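Local coordinates for tylactone synthase starter module and modules 1 & 2 (Streptomyces fradiae, PDB 2Z5L), which probably catalyses the NADPH-dependent reduction of a beta-keto group on the growing tylosin polyketide, as the first ketoreductase of that pathway, fixing the chirality it leaves behind, at residues D25-R30 with R247-G252; L51-T57 with A78-I84; V150-E156 with V233-A237; M268-G272 with W433-M438; A322-A328 with L372-L376. All coordinates share one frame; numbering follows the deposited sequence.

Interaction 1: residues D25-R30 with R247-G252; sequences DAWRYR and RAAAAG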
# COMPACT_ATOMS: atom_id res chain seq x y z
N ASP A 25 3.49 -10.02 19.93
CA ASP A 25 2.62 -10.84 19.08
C ASP A 25 1.20 -10.29 19.06
O ASP A 25 0.40 -10.67 18.21
CB ASP A 25 2.60 -12.31 19.53
CG ASP A 25 3.86 -13.08 19.13
OD1 ASP A 25 4.33 -12.92 17.99
OD2 ASP A 25 4.38 -13.86 19.95
N ALA A 26 0.88 -9.40 19.99
CA ALA A 26 -0.45 -8.81 20.03
C ALA A 26 -0.56 -7.63 19.06
O ALA A 26 -1.59 -6.96 19.00
CB ALA A 26 -0.78 -8.34 21.45
N TRP A 27 0.51 -7.39 18.31
CA TRP A 27 0.56 -6.31 17.34
C TRP A 27 0.56 -6.84 15.93
O TRP A 27 0.55 -6.08 14.97
CB TRP A 27 1.83 -5.46 17.54
CG TRP A 27 1.93 -4.76 18.86
CD1 TRP A 27 0.93 -4.62 19.79
CD2 TRP A 27 3.07 -4.08 19.40
NE1 TRP A 27 1.39 -3.89 20.87
CE2 TRP A 27 2.70 -3.55 20.65
CE3 TRP A 27 4.38 -3.87 18.94
CZ2 TRP A 27 3.58 -2.82 21.45
CZ3 TRP A 27 5.27 -3.14 19.74
CH2 TRP A 27 4.85 -2.62 20.98
N ARG A 28 0.57 -8.16 15.79
CA ARG A 28 0.61 -8.79 14.47
C ARG A 28 -0.76 -9.01 13.83
O ARG A 28 -1.61 -9.72 14.37
CB ARG A 28 1.35 -10.12 14.56
CG ARG A 28 2.82 -10.01 14.94
CD ARG A 28 3.38 -11.38 15.24
NE ARG A 28 3.07 -12.32 14.17
CZ ARG A 28 3.71 -12.36 13.01
NH1 ARG A 28 4.71 -11.51 12.77
NH2 ARG A 28 3.34 -13.23 12.07
N TYR A 29 -0.96 -8.42 12.65
CA TYR A 29 -2.20 -8.58 11.92
C TYR A 29 -1.90 -8.91 10.46
O TYR A 29 -0.77 -8.75 9.99
CB TYR A 29 -3.04 -7.31 11.98
CG TYR A 29 -3.32 -6.81 13.38
CD1 TYR A 29 -2.36 -6.11 14.09
CD2 TYR A 29 -4.57 -7.01 13.97
CE1 TYR A 29 -2.63 -5.61 15.36
CE2 TYR A 29 -4.86 -6.52 15.24
CZ TYR A 29 -3.89 -5.81 15.93
OH TYR A 29 -4.16 -5.28 17.17
N ARG A 30 -2.91 -9.37 9.74
CA ARG A 30 -2.73 -9.72 8.35
C ARG A 30 -4.02 -9.54 7.56
O ARG A 30 -5.08 -9.31 8.13
CB ARG A 30 -2.22 -11.16 8.23
CG ARG A 30 -3.26 -12.24 8.52
CD ARG A 30 -2.66 -13.64 8.40
NE ARG A 30 -1.54 -13.70 7.46
CZ ARG A 30 -0.26 -13.63 7.82
NH1 ARG A 30 0.08 -13.51 9.10
NH2 ARG A 30 0.70 -13.67 6.90
N ARG A 247 -5.99 -10.70 13.20
CA ARG A 247 -4.73 -10.85 13.94
C ARG A 247 -3.97 -12.01 13.33
O ARG A 247 -4.55 -13.05 13.01
CB ARG A 247 -5.02 -11.10 15.43
CG ARG A 247 -5.85 -9.98 16.06
CD ARG A 247 -5.96 -10.09 17.58
NE ARG A 247 -4.93 -9.32 18.27
CZ ARG A 247 -5.17 -8.24 19.02
NH1 ARG A 247 -6.41 -7.79 19.17
NH2 ARG A 247 -4.18 -7.59 19.61
N ALA A 248 -2.67 -11.83 13.13
CA ALA A 248 -1.86 -12.88 12.55
C ALA A 248 -1.36 -13.81 13.65
O ALA A 248 -1.45 -13.48 14.83
CB ALA A 248 -0.68 -12.28 11.78
N ALA A 249 -0.85 -14.97 13.25
CA ALA A 249 -0.34 -15.94 14.20
C ALA A 249 0.71 -15.32 15.12
O ALA A 249 0.98 -14.12 15.04
CB ALA A 249 0.26 -17.12 13.44
N ALA A 250 1.29 -16.12 16.00
CA ALA A 250 2.31 -15.60 16.91
C ALA A 250 3.69 -15.83 16.33
O ALA A 250 3.88 -16.70 15.47
CB ALA A 250 2.20 -16.27 18.28
N ALA A 251 4.66 -15.04 16.78
CA ALA A 251 6.04 -15.15 16.33
C ALA A 251 6.78 -16.03 17.32
O ALA A 251 7.72 -16.74 16.96
CB ALA A 251 6.68 -13.77 16.27
N GLY A 252 6.36 -15.97 18.58
CA GLY A 252 6.98 -16.76 19.62
C GLY A 252 8.47 -16.54 19.76
O GLY A 252 8.95 -15.41 19.70

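Interaction 2: residues L51-T57 with A78-I84; sequences LLVAPPT and ARLEVPI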
# COMPACT_ATOMS: atom_id res chain seq x y z
N LEU A 51 -22.26 5.44 -15.00
CA LEU A 51 -21.39 6.03 -16.00
C LEU A 51 -20.14 5.17 -16.05
O LEU A 51 -19.35 5.17 -15.11
CB LEU A 51 -21.02 7.46 -15.61
CG LEU A 51 -20.20 8.27 -16.62
CD1 LEU A 51 -21.06 8.67 -17.81
CD2 LEU A 51 -19.68 9.54 -15.93
N LEU A 52 -19.97 4.42 -17.13
CA LEU A 52 -18.78 3.58 -17.27
C LEU A 52 -17.67 4.42 -17.89
O LEU A 52 -17.80 4.84 -19.03
CB LEU A 52 -19.04 2.39 -18.17
CG LEU A 52 -20.24 1.51 -17.84
CD1 LEU A 52 -20.31 0.39 -18.85
CD2 LEU A 52 -20.12 0.96 -16.42
N VAL A 53 -16.60 4.64 -17.13
CA VAL A 53 -15.44 5.41 -17.58
C VAL A 53 -14.35 4.41 -17.96
O VAL A 53 -13.97 3.57 -17.16
CB VAL A 53 -14.88 6.32 -16.47
CG1 VAL A 53 -13.76 7.17 -17.03
CG2 VAL A 53 -15.99 7.19 -15.90
N ALA A 54 -13.85 4.51 -19.18
CA ALA A 54 -12.81 3.59 -19.63
C ALA A 54 -11.82 4.22 -20.60
O ALA A 54 -12.15 5.20 -21.27
CB ALA A 54 -13.47 2.39 -20.29
N PRO A 55 -10.60 3.67 -20.68
CA PRO A 55 -9.55 4.17 -21.58
C PRO A 55 -10.00 4.02 -23.03
O PRO A 55 -10.84 3.19 -23.33
CB PRO A 55 -8.35 3.28 -21.27
CG PRO A 55 -8.59 2.85 -19.88
CD PRO A 55 -10.07 2.57 -19.85
N PRO A 56 -9.42 4.81 -23.94
CA PRO A 56 -9.75 4.77 -25.37
C PRO A 56 -9.86 3.35 -25.92
O PRO A 56 -8.85 2.66 -26.10
CB PRO A 56 -8.60 5.56 -26.00
CG PRO A 56 -8.27 6.55 -24.94
CD PRO A 56 -8.27 5.70 -23.70
N THR A 57 -11.09 2.93 -26.20
CA THR A 57 -11.37 1.60 -26.73
C THR A 57 -10.63 0.51 -25.97
O THR A 57 -9.90 -0.29 -26.55
CB THR A 57 -10.98 1.52 -28.23
OG1 THR A 57 -9.58 1.80 -28.38
CG2 THR A 57 -11.79 2.50 -29.05
N ALA A 78 -24.27 4.87 -19.35
CA ALA A 78 -23.77 5.87 -20.29
C ALA A 78 -22.24 5.86 -20.20
O ALA A 78 -21.67 6.34 -19.23
CB ALA A 78 -24.30 7.24 -19.92
N ARG A 79 -21.59 5.33 -21.23
CA ARG A 79 -20.14 5.23 -21.23
C ARG A 79 -19.37 6.52 -21.53
O ARG A 79 -19.83 7.38 -22.26
CB ARG A 79 -19.71 4.13 -22.21
CG ARG A 79 -20.16 4.35 -23.63
CD ARG A 79 -19.82 3.15 -24.51
NE ARG A 79 -20.76 2.05 -24.33
CZ ARG A 79 -20.69 0.89 -24.98
NH1 ARG A 79 -19.71 0.67 -25.85
NH2 ARG A 79 -21.60 -0.05 -24.75
N LEU A 80 -18.19 6.66 -20.93
CA LEU A 80 -17.34 7.82 -21.14
C LEU A 80 -15.90 7.35 -21.42
O LEU A 80 -15.46 6.33 -20.90
CB LEU A 80 -17.33 8.73 -19.91
CG LEU A 80 -16.76 10.14 -20.11
CD1 LEU A 80 -17.76 11.00 -20.89
CD2 LEU A 80 -16.49 10.78 -18.77
N GLU A 81 -15.17 8.11 -22.23
CA GLU A 81 -13.80 7.75 -22.55
C GLU A 81 -12.79 8.74 -21.98
O GLU A 81 -12.83 9.93 -22.29
CB GLU A 81 -13.63 7.66 -24.06
CG GLU A 81 -12.49 6.78 -24.49
CD GLU A 81 -12.47 6.50 -25.98
OE1 GLU A 81 -12.12 7.42 -26.76
OE2 GLU A 81 -12.81 5.37 -26.37
N VAL A 82 -11.90 8.24 -21.13
CA VAL A 82 -10.85 9.07 -20.55
C VAL A 82 -9.51 8.41 -20.76
O VAL A 82 -9.23 7.35 -20.21
CB VAL A 82 -11.03 9.30 -19.04
CG1 VAL A 82 -9.80 10.01 -18.48
CG2 VAL A 82 -12.26 10.13 -18.79
N PRO A 83 -8.65 9.03 -21.56
CA PRO A 83 -7.33 8.48 -21.84
C PRO A 83 -6.39 8.47 -20.62
O PRO A 83 -6.44 9.35 -19.75
CB PRO A 83 -6.82 9.37 -22.96
CG PRO A 83 -7.42 10.71 -22.62
CD PRO A 83 -8.83 10.35 -22.19
N ILE A 84 -5.56 7.43 -20.57
CA ILE A 84 -4.57 7.29 -19.51
C ILE A 84 -3.65 8.49 -19.71
O ILE A 84 -3.45 8.93 -20.84
CB ILE A 84 -3.83 5.96 -19.68
CG1 ILE A 84 -4.86 4.83 -19.63
CG2 ILE A 84 -2.79 5.76 -18.58
CD1 ILE A 84 -4.33 3.49 -20.08

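Interaction 3: residues V150-E156 with V233-A237; sequences VAVVPGE and VAVRA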
# COMPACT_ATOMS: atom_id res chain seq x y z
N VAL A 150 -5.16 -8.05 -6.19
CA VAL A 150 -4.91 -8.77 -4.95
C VAL A 150 -4.99 -10.28 -5.15
O VAL A 150 -5.82 -10.76 -5.91
CB VAL A 150 -5.94 -8.37 -3.88
CG1 VAL A 150 -5.76 -6.91 -3.49
CG2 VAL A 150 -7.34 -8.60 -4.44
N ALA A 151 -4.12 -11.02 -4.47
CA ALA A 151 -4.09 -12.48 -4.56
C ALA A 151 -5.00 -13.09 -3.50
O ALA A 151 -4.68 -13.07 -2.32
CB ALA A 151 -2.67 -12.98 -4.38
N VAL A 152 -6.14 -13.63 -3.94
CA VAL A 152 -7.11 -14.24 -3.02
C VAL A 152 -7.05 -15.77 -3.00
O VAL A 152 -7.28 -16.40 -1.97
CB VAL A 152 -8.55 -13.83 -3.37
CG1 VAL A 152 -9.52 -14.46 -2.39
CG2 VAL A 152 -8.68 -12.32 -3.38
N VAL A 153 -6.74 -16.36 -4.16
CA VAL A 153 -6.65 -17.81 -4.30
C VAL A 153 -5.22 -18.23 -4.65
O VAL A 153 -4.46 -17.46 -5.24
CB VAL A 153 -7.62 -18.32 -5.41
CG1 VAL A 153 -9.05 -17.90 -5.09
CG2 VAL A 153 -7.20 -17.78 -6.78
N PRO A 154 -4.83 -19.47 -4.30
CA PRO A 154 -3.48 -19.99 -4.57
C PRO A 154 -3.08 -19.90 -6.04
O PRO A 154 -3.84 -20.26 -6.93
CB PRO A 154 -3.56 -21.43 -4.08
CG PRO A 154 -4.54 -21.34 -2.94
CD PRO A 154 -5.62 -20.46 -3.53
N GLY A 155 -1.87 -19.42 -6.29
CA GLY A 155 -1.38 -19.29 -7.65
C GLY A 155 -1.31 -17.86 -8.16
O GLY A 155 -0.30 -17.44 -8.73
N GLU A 156 -2.39 -17.10 -7.96
CA GLU A 156 -2.44 -15.72 -8.41
C GLU A 156 -1.63 -14.81 -7.49
O GLU A 156 -1.56 -15.02 -6.28
CB GLU A 156 -3.90 -15.22 -8.49
CG GLU A 156 -4.54 -14.88 -7.16
CD GLU A 156 -6.06 -14.69 -7.24
OE1 GLU A 156 -6.65 -14.15 -6.28
OE2 GLU A 156 -6.67 -15.10 -8.25
N VAL A 233 -14.03 -5.71 -2.39
CA VAL A 233 -14.41 -7.07 -2.75
C VAL A 233 -13.62 -7.62 -3.93
O VAL A 233 -13.19 -6.88 -4.81
CB VAL A 233 -15.93 -7.12 -3.08
CG1 VAL A 233 -16.38 -8.55 -3.36
CG2 VAL A 233 -16.72 -6.52 -1.93
N ALA A 234 -13.43 -8.94 -3.95
CA ALA A 234 -12.71 -9.59 -5.02
C ALA A 234 -13.63 -10.64 -5.63
O ALA A 234 -14.05 -11.58 -4.96
CB ALA A 234 -11.45 -10.25 -4.49
N VAL A 235 -13.97 -10.46 -6.90
CA VAL A 235 -14.85 -11.40 -7.57
C VAL A 235 -14.05 -12.51 -8.24
O VAL A 235 -13.19 -12.26 -9.08
CB VAL A 235 -15.71 -10.69 -8.64
CG1 VAL A 235 -16.58 -11.70 -9.36
CG2 VAL A 235 -16.56 -9.62 -7.98
N ARG A 236 -14.36 -13.75 -7.86
CA ARG A 236 -13.70 -14.93 -8.40
C ARG A 236 -14.77 -15.95 -8.79
O ARG A 236 -15.93 -15.82 -8.40
CB ARG A 236 -12.76 -15.53 -7.35
CG ARG A 236 -11.56 -14.66 -7.01
CD ARG A 236 -10.56 -14.64 -8.16
NE ARG A 236 -9.36 -13.85 -7.84
CZ ARG A 236 -9.33 -12.52 -7.79
NH1 ARG A 236 -10.43 -11.81 -8.03
NH2 ARG A 236 -8.20 -11.90 -7.48
N ALA A 237 -14.37 -16.96 -9.57
CA ALA A 237 -15.30 -18.01 -10.00
C ALA A 237 -15.93 -18.65 -8.77
O ALA A 237 -17.10 -19.04 -8.79
CB ALA A 237 -14.56 -19.06 -10.82

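Interaction 4: residues M268-G272 with W433-M438; sequences MGAIG and WGGGGM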
# COMPACT_ATOMS: atom_id res chain seq x y z
N MET A 268 20.58 6.53 7.32
CA MET A 268 20.85 7.67 8.18
C MET A 268 19.52 8.23 8.73
O MET A 268 19.48 9.35 9.25
CB MET A 268 21.65 8.74 7.43
CG MET A 268 23.08 8.27 7.06
SD MET A 268 24.13 8.06 8.55
CE MET A 268 24.62 9.71 8.80
N GLY A 269 18.45 7.44 8.62
CA GLY A 269 17.13 7.81 9.11
C GLY A 269 16.94 7.24 10.51
O GLY A 269 17.77 6.46 10.97
N ALA A 270 15.86 7.62 11.19
CA ALA A 270 15.62 7.15 12.56
C ALA A 270 15.60 5.63 12.66
O ALA A 270 16.17 5.05 13.58
CB ALA A 270 14.29 7.73 13.10
N ILE A 271 14.90 5.00 11.74
CA ILE A 271 14.82 3.55 11.72
C ILE A 271 16.19 2.99 11.27
O ILE A 271 16.78 2.16 11.95
CB ILE A 271 13.70 3.09 10.77
CG1 ILE A 271 12.34 3.38 11.43
CG2 ILE A 271 13.85 1.61 10.45
CD1 ILE A 271 11.14 3.16 10.54
N GLY A 272 16.68 3.49 10.15
CA GLY A 272 17.97 3.05 9.63
C GLY A 272 19.07 2.93 10.68
O GLY A 272 19.64 1.84 10.88
N TRP A 433 5.97 4.70 14.80
CA TRP A 433 7.26 4.36 15.40
C TRP A 433 7.66 5.21 16.59
O TRP A 433 7.73 6.44 16.50
CB TRP A 433 8.38 4.42 14.37
CG TRP A 433 8.62 3.11 13.69
CD1 TRP A 433 7.78 2.45 12.84
CD2 TRP A 433 9.78 2.28 13.83
NE1 TRP A 433 8.34 1.26 12.44
CE2 TRP A 433 9.57 1.13 13.03
CE3 TRP A 433 10.98 2.39 14.55
CZ2 TRP A 433 10.51 0.10 12.93
CZ3 TRP A 433 11.91 1.36 14.45
CH2 TRP A 433 11.67 0.24 13.64
N GLY A 434 7.92 4.55 17.72
CA GLY A 434 8.41 5.23 18.91
C GLY A 434 9.58 6.14 18.61
O GLY A 434 10.20 6.06 17.55
N GLY A 435 9.90 7.02 19.56
CA GLY A 435 11.28 7.28 19.93
C GLY A 435 11.81 8.56 19.32
O GLY A 435 11.11 9.24 18.57
N GLY A 436 13.06 8.89 19.63
CA GLY A 436 13.75 9.98 18.97
C GLY A 436 13.75 9.84 17.46
O GLY A 436 13.61 8.74 16.93
N GLY A 437 13.91 10.96 16.77
CA GLY A 437 14.18 10.94 15.35
C GLY A 437 12.92 11.04 14.51
O GLY A 437 12.89 11.72 13.49
N MET A 438 11.87 10.34 14.95
CA MET A 438 10.78 9.97 14.07
C MET A 438 9.85 11.15 13.81
O MET A 438 9.00 11.48 14.64
CB MET A 438 9.99 8.80 14.65
CG MET A 438 10.75 7.48 14.69
SD MET A 438 11.40 7.01 13.07
CE MET A 438 10.00 7.41 12.02

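Interaction 5: residues A322-A328 with L372-L376; sequences AERDALA and LLHQL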
# COMPACT_ATOMS: atom_id res chain seq x y z
N ALA A 322 16.70 5.51 -6.18
CA ALA A 322 16.09 5.15 -7.45
C ALA A 322 17.10 5.27 -8.60
O ALA A 322 16.78 5.02 -9.75
CB ALA A 322 14.89 6.05 -7.72
N GLU A 323 18.33 5.67 -8.26
CA GLU A 323 19.40 5.82 -9.24
C GLU A 323 19.99 4.43 -9.53
O GLU A 323 20.47 3.75 -8.61
CB GLU A 323 20.48 6.74 -8.68
CG GLU A 323 21.38 7.40 -9.71
CD GLU A 323 22.39 8.34 -9.08
OE1 GLU A 323 23.48 7.88 -8.67
OE2 GLU A 323 22.08 9.55 -8.98
N ARG A 324 19.95 4.02 -10.79
CA ARG A 324 20.46 2.70 -11.18
C ARG A 324 21.93 2.45 -10.89
O ARG A 324 22.28 1.57 -10.10
CB ARG A 324 20.20 2.45 -12.66
CG ARG A 324 18.88 1.78 -12.94
CD ARG A 324 19.01 0.81 -14.10
NE ARG A 324 20.10 -0.14 -13.88
CZ ARG A 324 21.23 -0.16 -14.58
NH1 ARG A 324 22.16 -1.07 -14.30
NH2 ARG A 324 21.43 0.71 -15.56
N ASP A 325 22.78 3.21 -11.57
CA ASP A 325 24.24 3.11 -11.44
C ASP A 325 24.72 3.05 -9.99
O ASP A 325 25.54 2.21 -9.65
CB ASP A 325 24.89 4.30 -12.16
CG ASP A 325 24.96 4.11 -13.67
OD1 ASP A 325 24.22 3.26 -14.20
OD2 ASP A 325 25.76 4.83 -14.31
N ALA A 326 24.20 3.95 -9.16
CA ALA A 326 24.61 4.02 -7.75
C ALA A 326 24.31 2.75 -6.96
O ALA A 326 25.17 2.25 -6.22
CB ALA A 326 23.97 5.23 -7.08
N LEU A 327 23.09 2.21 -7.09
CA LEU A 327 22.75 0.98 -6.38
C LEU A 327 23.47 -0.22 -6.99
O LEU A 327 24.02 -1.04 -6.26
CB LEU A 327 21.23 0.69 -6.38
CG LEU A 327 20.32 1.35 -5.33
CD1 LEU A 327 18.92 0.71 -5.39
CD2 LEU A 327 20.92 1.14 -3.94
N ALA A 328 23.43 -0.35 -8.31
CA ALA A 328 24.12 -1.48 -8.97
C ALA A 328 25.57 -1.56 -8.51
O ALA A 328 26.01 -2.59 -8.03
CB ALA A 328 24.05 -1.32 -10.50
N LEU A 372 14.26 -1.56 -7.83
CA LEU A 372 15.63 -1.64 -8.34
C LEU A 372 16.43 -2.69 -7.57
O LEU A 372 17.25 -3.40 -8.14
CB LEU A 372 16.34 -0.29 -8.25
CG LEU A 372 16.01 0.69 -9.36
CD1 LEU A 372 16.62 2.03 -9.05
CD2 LEU A 372 16.55 0.15 -10.70
N LEU A 373 16.21 -2.76 -6.26
CA LEU A 373 16.91 -3.74 -5.43
C LEU A 373 16.45 -5.13 -5.84
O LEU A 373 17.22 -6.09 -5.79
CB LEU A 373 16.61 -3.52 -3.95
CG LEU A 373 17.12 -2.22 -3.32
CD1 LEU A 373 16.48 -2.07 -1.95
CD2 LEU A 373 18.64 -2.23 -3.21
N HIS A 374 15.19 -5.22 -6.24
CA HIS A 374 14.60 -6.47 -6.68
C HIS A 374 15.30 -6.99 -7.94
O HIS A 374 15.58 -8.17 -8.06
CB HIS A 374 13.10 -6.26 -6.97
CG HIS A 374 12.46 -7.38 -7.72
ND1 HIS A 374 12.23 -8.62 -7.16
CD2 HIS A 374 11.96 -7.44 -8.98
CE1 HIS A 374 11.61 -9.39 -8.04
NE2 HIS A 374 11.44 -8.69 -9.15
N GLN A 375 15.61 -6.08 -8.87
CA GLN A 375 16.26 -6.43 -10.13
C GLN A 375 17.78 -6.57 -10.08
O GLN A 375 18.35 -7.40 -10.78
CB GLN A 375 15.88 -5.40 -11.19
CG GLN A 375 14.39 -5.16 -11.29
CD GLN A 375 14.03 -3.86 -12.00
OE1 GLN A 375 14.80 -2.89 -11.97
NE2 GLN A 375 12.85 -3.82 -12.61
N LEU A 376 18.43 -5.75 -9.26
CA LEU A 376 19.87 -5.80 -9.13
C LEU A 376 20.33 -7.02 -8.32
O LEU A 376 21.51 -7.34 -8.31
CB LEU A 376 20.39 -4.50 -8.50
CG LEU A 376 20.21 -3.23 -9.33
CD1 LEU A 376 20.61 -2.00 -8.50
CD2 LEU A 376 21.05 -3.30 -10.59

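Interaction 1: residues D25-R30 with R247-G252
The guanidinium of R28 meets A249 O at its edge and almost in its own plane, while A251 CB lies over one of its faces. The edge contact is a nearly straight hydrogen bond, with R28 NE 2.9 Å from A249 O and the donor standing above the carbonyl plane. A second guanidinium, that of R247, runs alongside Y29 in the same direction, the two planes 38° apart. Y29 OH sits over one face of R247, toward the rim, but bonds instead to W482. The edge of R247 serves A26, where NH2 donates to A26 O at 2.7 Å. Between these arginines the backbones touch as a single antiparallel, non-hydrogen-bonded pair, Y29 with R247, and A248 N gives a 2.7 Å bond to R28 O. At the far end the carboxylate of D25 faces the chain around A251. It receives G252 N on the syn side of OD2 at 3.2 Å; the bond from A251 N to OD1 is modelled so short that its exact length is doubtful. Salt bridges also join R28 with D472 and R247 with E503. The contact is thus largely polar: the chain leaving strand 239-247 is tied to strand 28-35 by backbone groups and side-chain charges, an arrangement that suits its place at the surface.

Interaction 2: residues L51-T57 with A78-I84
E81 and T57 cross at a slant, and their meeting shows how a carboxylate can hold a loop beyond the end of a strand. E81 CG lies anti to the backbone N (chi1 -156°), and the extended chain beyond it carries the acid to the P56-T57 turn, where T57 N donates a hydrogen bond to E81 OE2 at 3.0 Å. The donor arrives from above the carboxylate plane, 53° out of it, and T57 is poorly ordered, so the hold is probably a soft one. Next to it the side chains of P56 and P83 cross at about a right angle, with P56 CG 3.7 Å from P83 CB. Further back V53 and V82 cross obliquely, branch against branch, V53 CG1 coming within 3.8 Å of V82 CG2. These side chains are carried by, or follow on from, the parallel strands 49-54 and 80-81, joined through helix 60-71 as a beta-alpha-beta unit, consistent with the truncated Rossmann fold found in the structural subdomain of such ketoreductases. V53 and L80 share one side of the pair, A54 and E81 the other. The backbone bonds alternate as parallel strands require: L80 N reaches L52 O at 2.7 Å, A54 N reaches L80 O at 3.0 Å, and V82 N reaches A54 O at 3.1 Å. Beyond the last of these V82 O is buried with no polar partner and has P55 CA pointing at it instead, 3.5 Å away. L80 and V82 turn to helix 88-99, whereas L52 packs on helix 60-71.

Interaction 3: residues V150-E156 with V233-A237
V152 lays its CG2 methyl over one face of the R236 guanidinium, offset toward the rim and about 4.1 Å from NH2, and the same methyl presses on A234 CB at 3.6 Å, where V150 CG2 packs too. V152 alone of this loop covers that face, while the guanidinium edge takes the carboxylate of E156. E156 comes from the opposite direction and is gripped side-on by two nitrogens: R236 NH2 lies 3.0 Å from E156 OE1, and R236 NE lies 3.0 Å from E156 OE2, which uses its syn lone pair. Even so the carboxylate and guanidinium are twisted 61° apart, so NH2 meets OE1 from above the carboxylate plane. E156 folds back: CG stands between its own backbone N and carbonyl carbon (chi1 76°), and the extended chain beyond brings OE1 under the turn. There V153 N bonds to it at 3.1 Å, from the face opposite R236 NH2; the bond from V152 N is too short to be trusted in detail. The acid therefore serves both arginine and its own loop. R236 NH1 bonds to V235 O, and a further salt bridge runs to D185, so that two acids probably share the positive charge. Situated between strand 140-147 and helix 160-175, the loop 150-156 is thereby joined to the end of strand 232-236, with D185 on strand 180-186, Y241 on strand 239-247 and W33 on strand 28-35 around it.

Interaction 4: residues M268-G272 with W433-M438
I271 lies flat against the indole of W433, and this is the tightly packed half of the contact. I271 CG1 sits 3.5 Å above the centroid of the six-membered ring and only 11° off its normal, a CH-pi contact over the face. Its CD1 carries on across the indole to within 3.6 Å of W433 CE2, near the fusion of the two rings. The torsions explain the fit: CG1 is anti to the carbonyl carbon (chi1 -73°) and CD1 continues the extended chain, so two successive carbons are spread over the aromatic surface rather than one prodding it. The W433 ring also meets that of W430, and I271 has T342 beside it. I271 belongs to the first turn of helix 270-281, with G269 at its N-cap; G269 and G272 fit the glycine-rich pattern of a Rossmann nucleotide-binding turn, consistent with the cofactor site of short-chain dehydrogenases. The other half is looser. Here the exposed run G435-G437 arches past A270 with little more than backbone to offer: A270 CB is 3.8 Å from G437 C and 4.0 Å from G436 O. A weak bond from M438 N to G436 O closes the bend. The M438 chain, bent at its second and third torsions, turns back toward the helix and brings SD 4.1 Å from I271 CG1; its still closer approach to A270 is too short to be reliable.

Interaction 5: residues A322-A328 with L372-L376
L327 and L372 both set CG anti to the carbonyl carbon (chi1 -84° and -80°), as do L373 and L376; L327, L372 and L376 point at the partner helix, while L373 brings only its end, CD2, to L327. L327 is the central wedge. Its CD1 comes 3.7 Å from L373 CD2, the two side chains crossing at about a right angle, and stays 4.0 Å from L372 CB. One helical turn further along, L376 splits its branches: CD1 presses on L327 CB at 3.5 Å, tighter than usual for two carbons, while CD2 rests 3.6 Å from A328 CB. At the other end L372 also divides its work, CD2 lying against the aliphatic R324 CG at 3.6 Å and CD1 turning to the A322 backbone just ahead of the N-cap residue E323. The small side chain of A328 lets L376 come close to the backbone of its helix. Side chain meets side chain through methyls and methylenes, and two leucine methyls also rest on backbone atoms; backbone polar groups are engaged within each helix, as A328 N with R324 O and L376 N with L372 O. The short axes approach to 10.4 Å and cross at -55°, consistent with a contact limited to a few residues. The pair belongs to the layer of helices lying on the Rossmann sheet of the ketoreductase: L373 reaches down to strands 338-341 and 261-265, L327 touches C319 in the loop before its helix, and H374, which takes no part, bonds to R418 of helix 402-419.

Chemistry does not simply follow burial in these five contacts. Interactions 1 and 4 lie at the surface, yet the first is rich in charges and backbone bonds while the second rests on a CH-pi contact and other apolar packing. Interactions 2, 3 and 5 are partly buried: parallel-strand bonding in 2, an arginine-glutamate pair backed by a valine in 3, leucine packing between helices in 5. Interaction 1 uses strands 28-35 and 239-247, interaction 2 strands 49-54 and 80-81, and interaction 3 strand 232-236, whereas 4 and 5 join elements of the ketoreductase region, their centres 24 Å apart. Interactions 2 and 4 sit on opposite sides of the chain's centre, about 45 Å apart between centres.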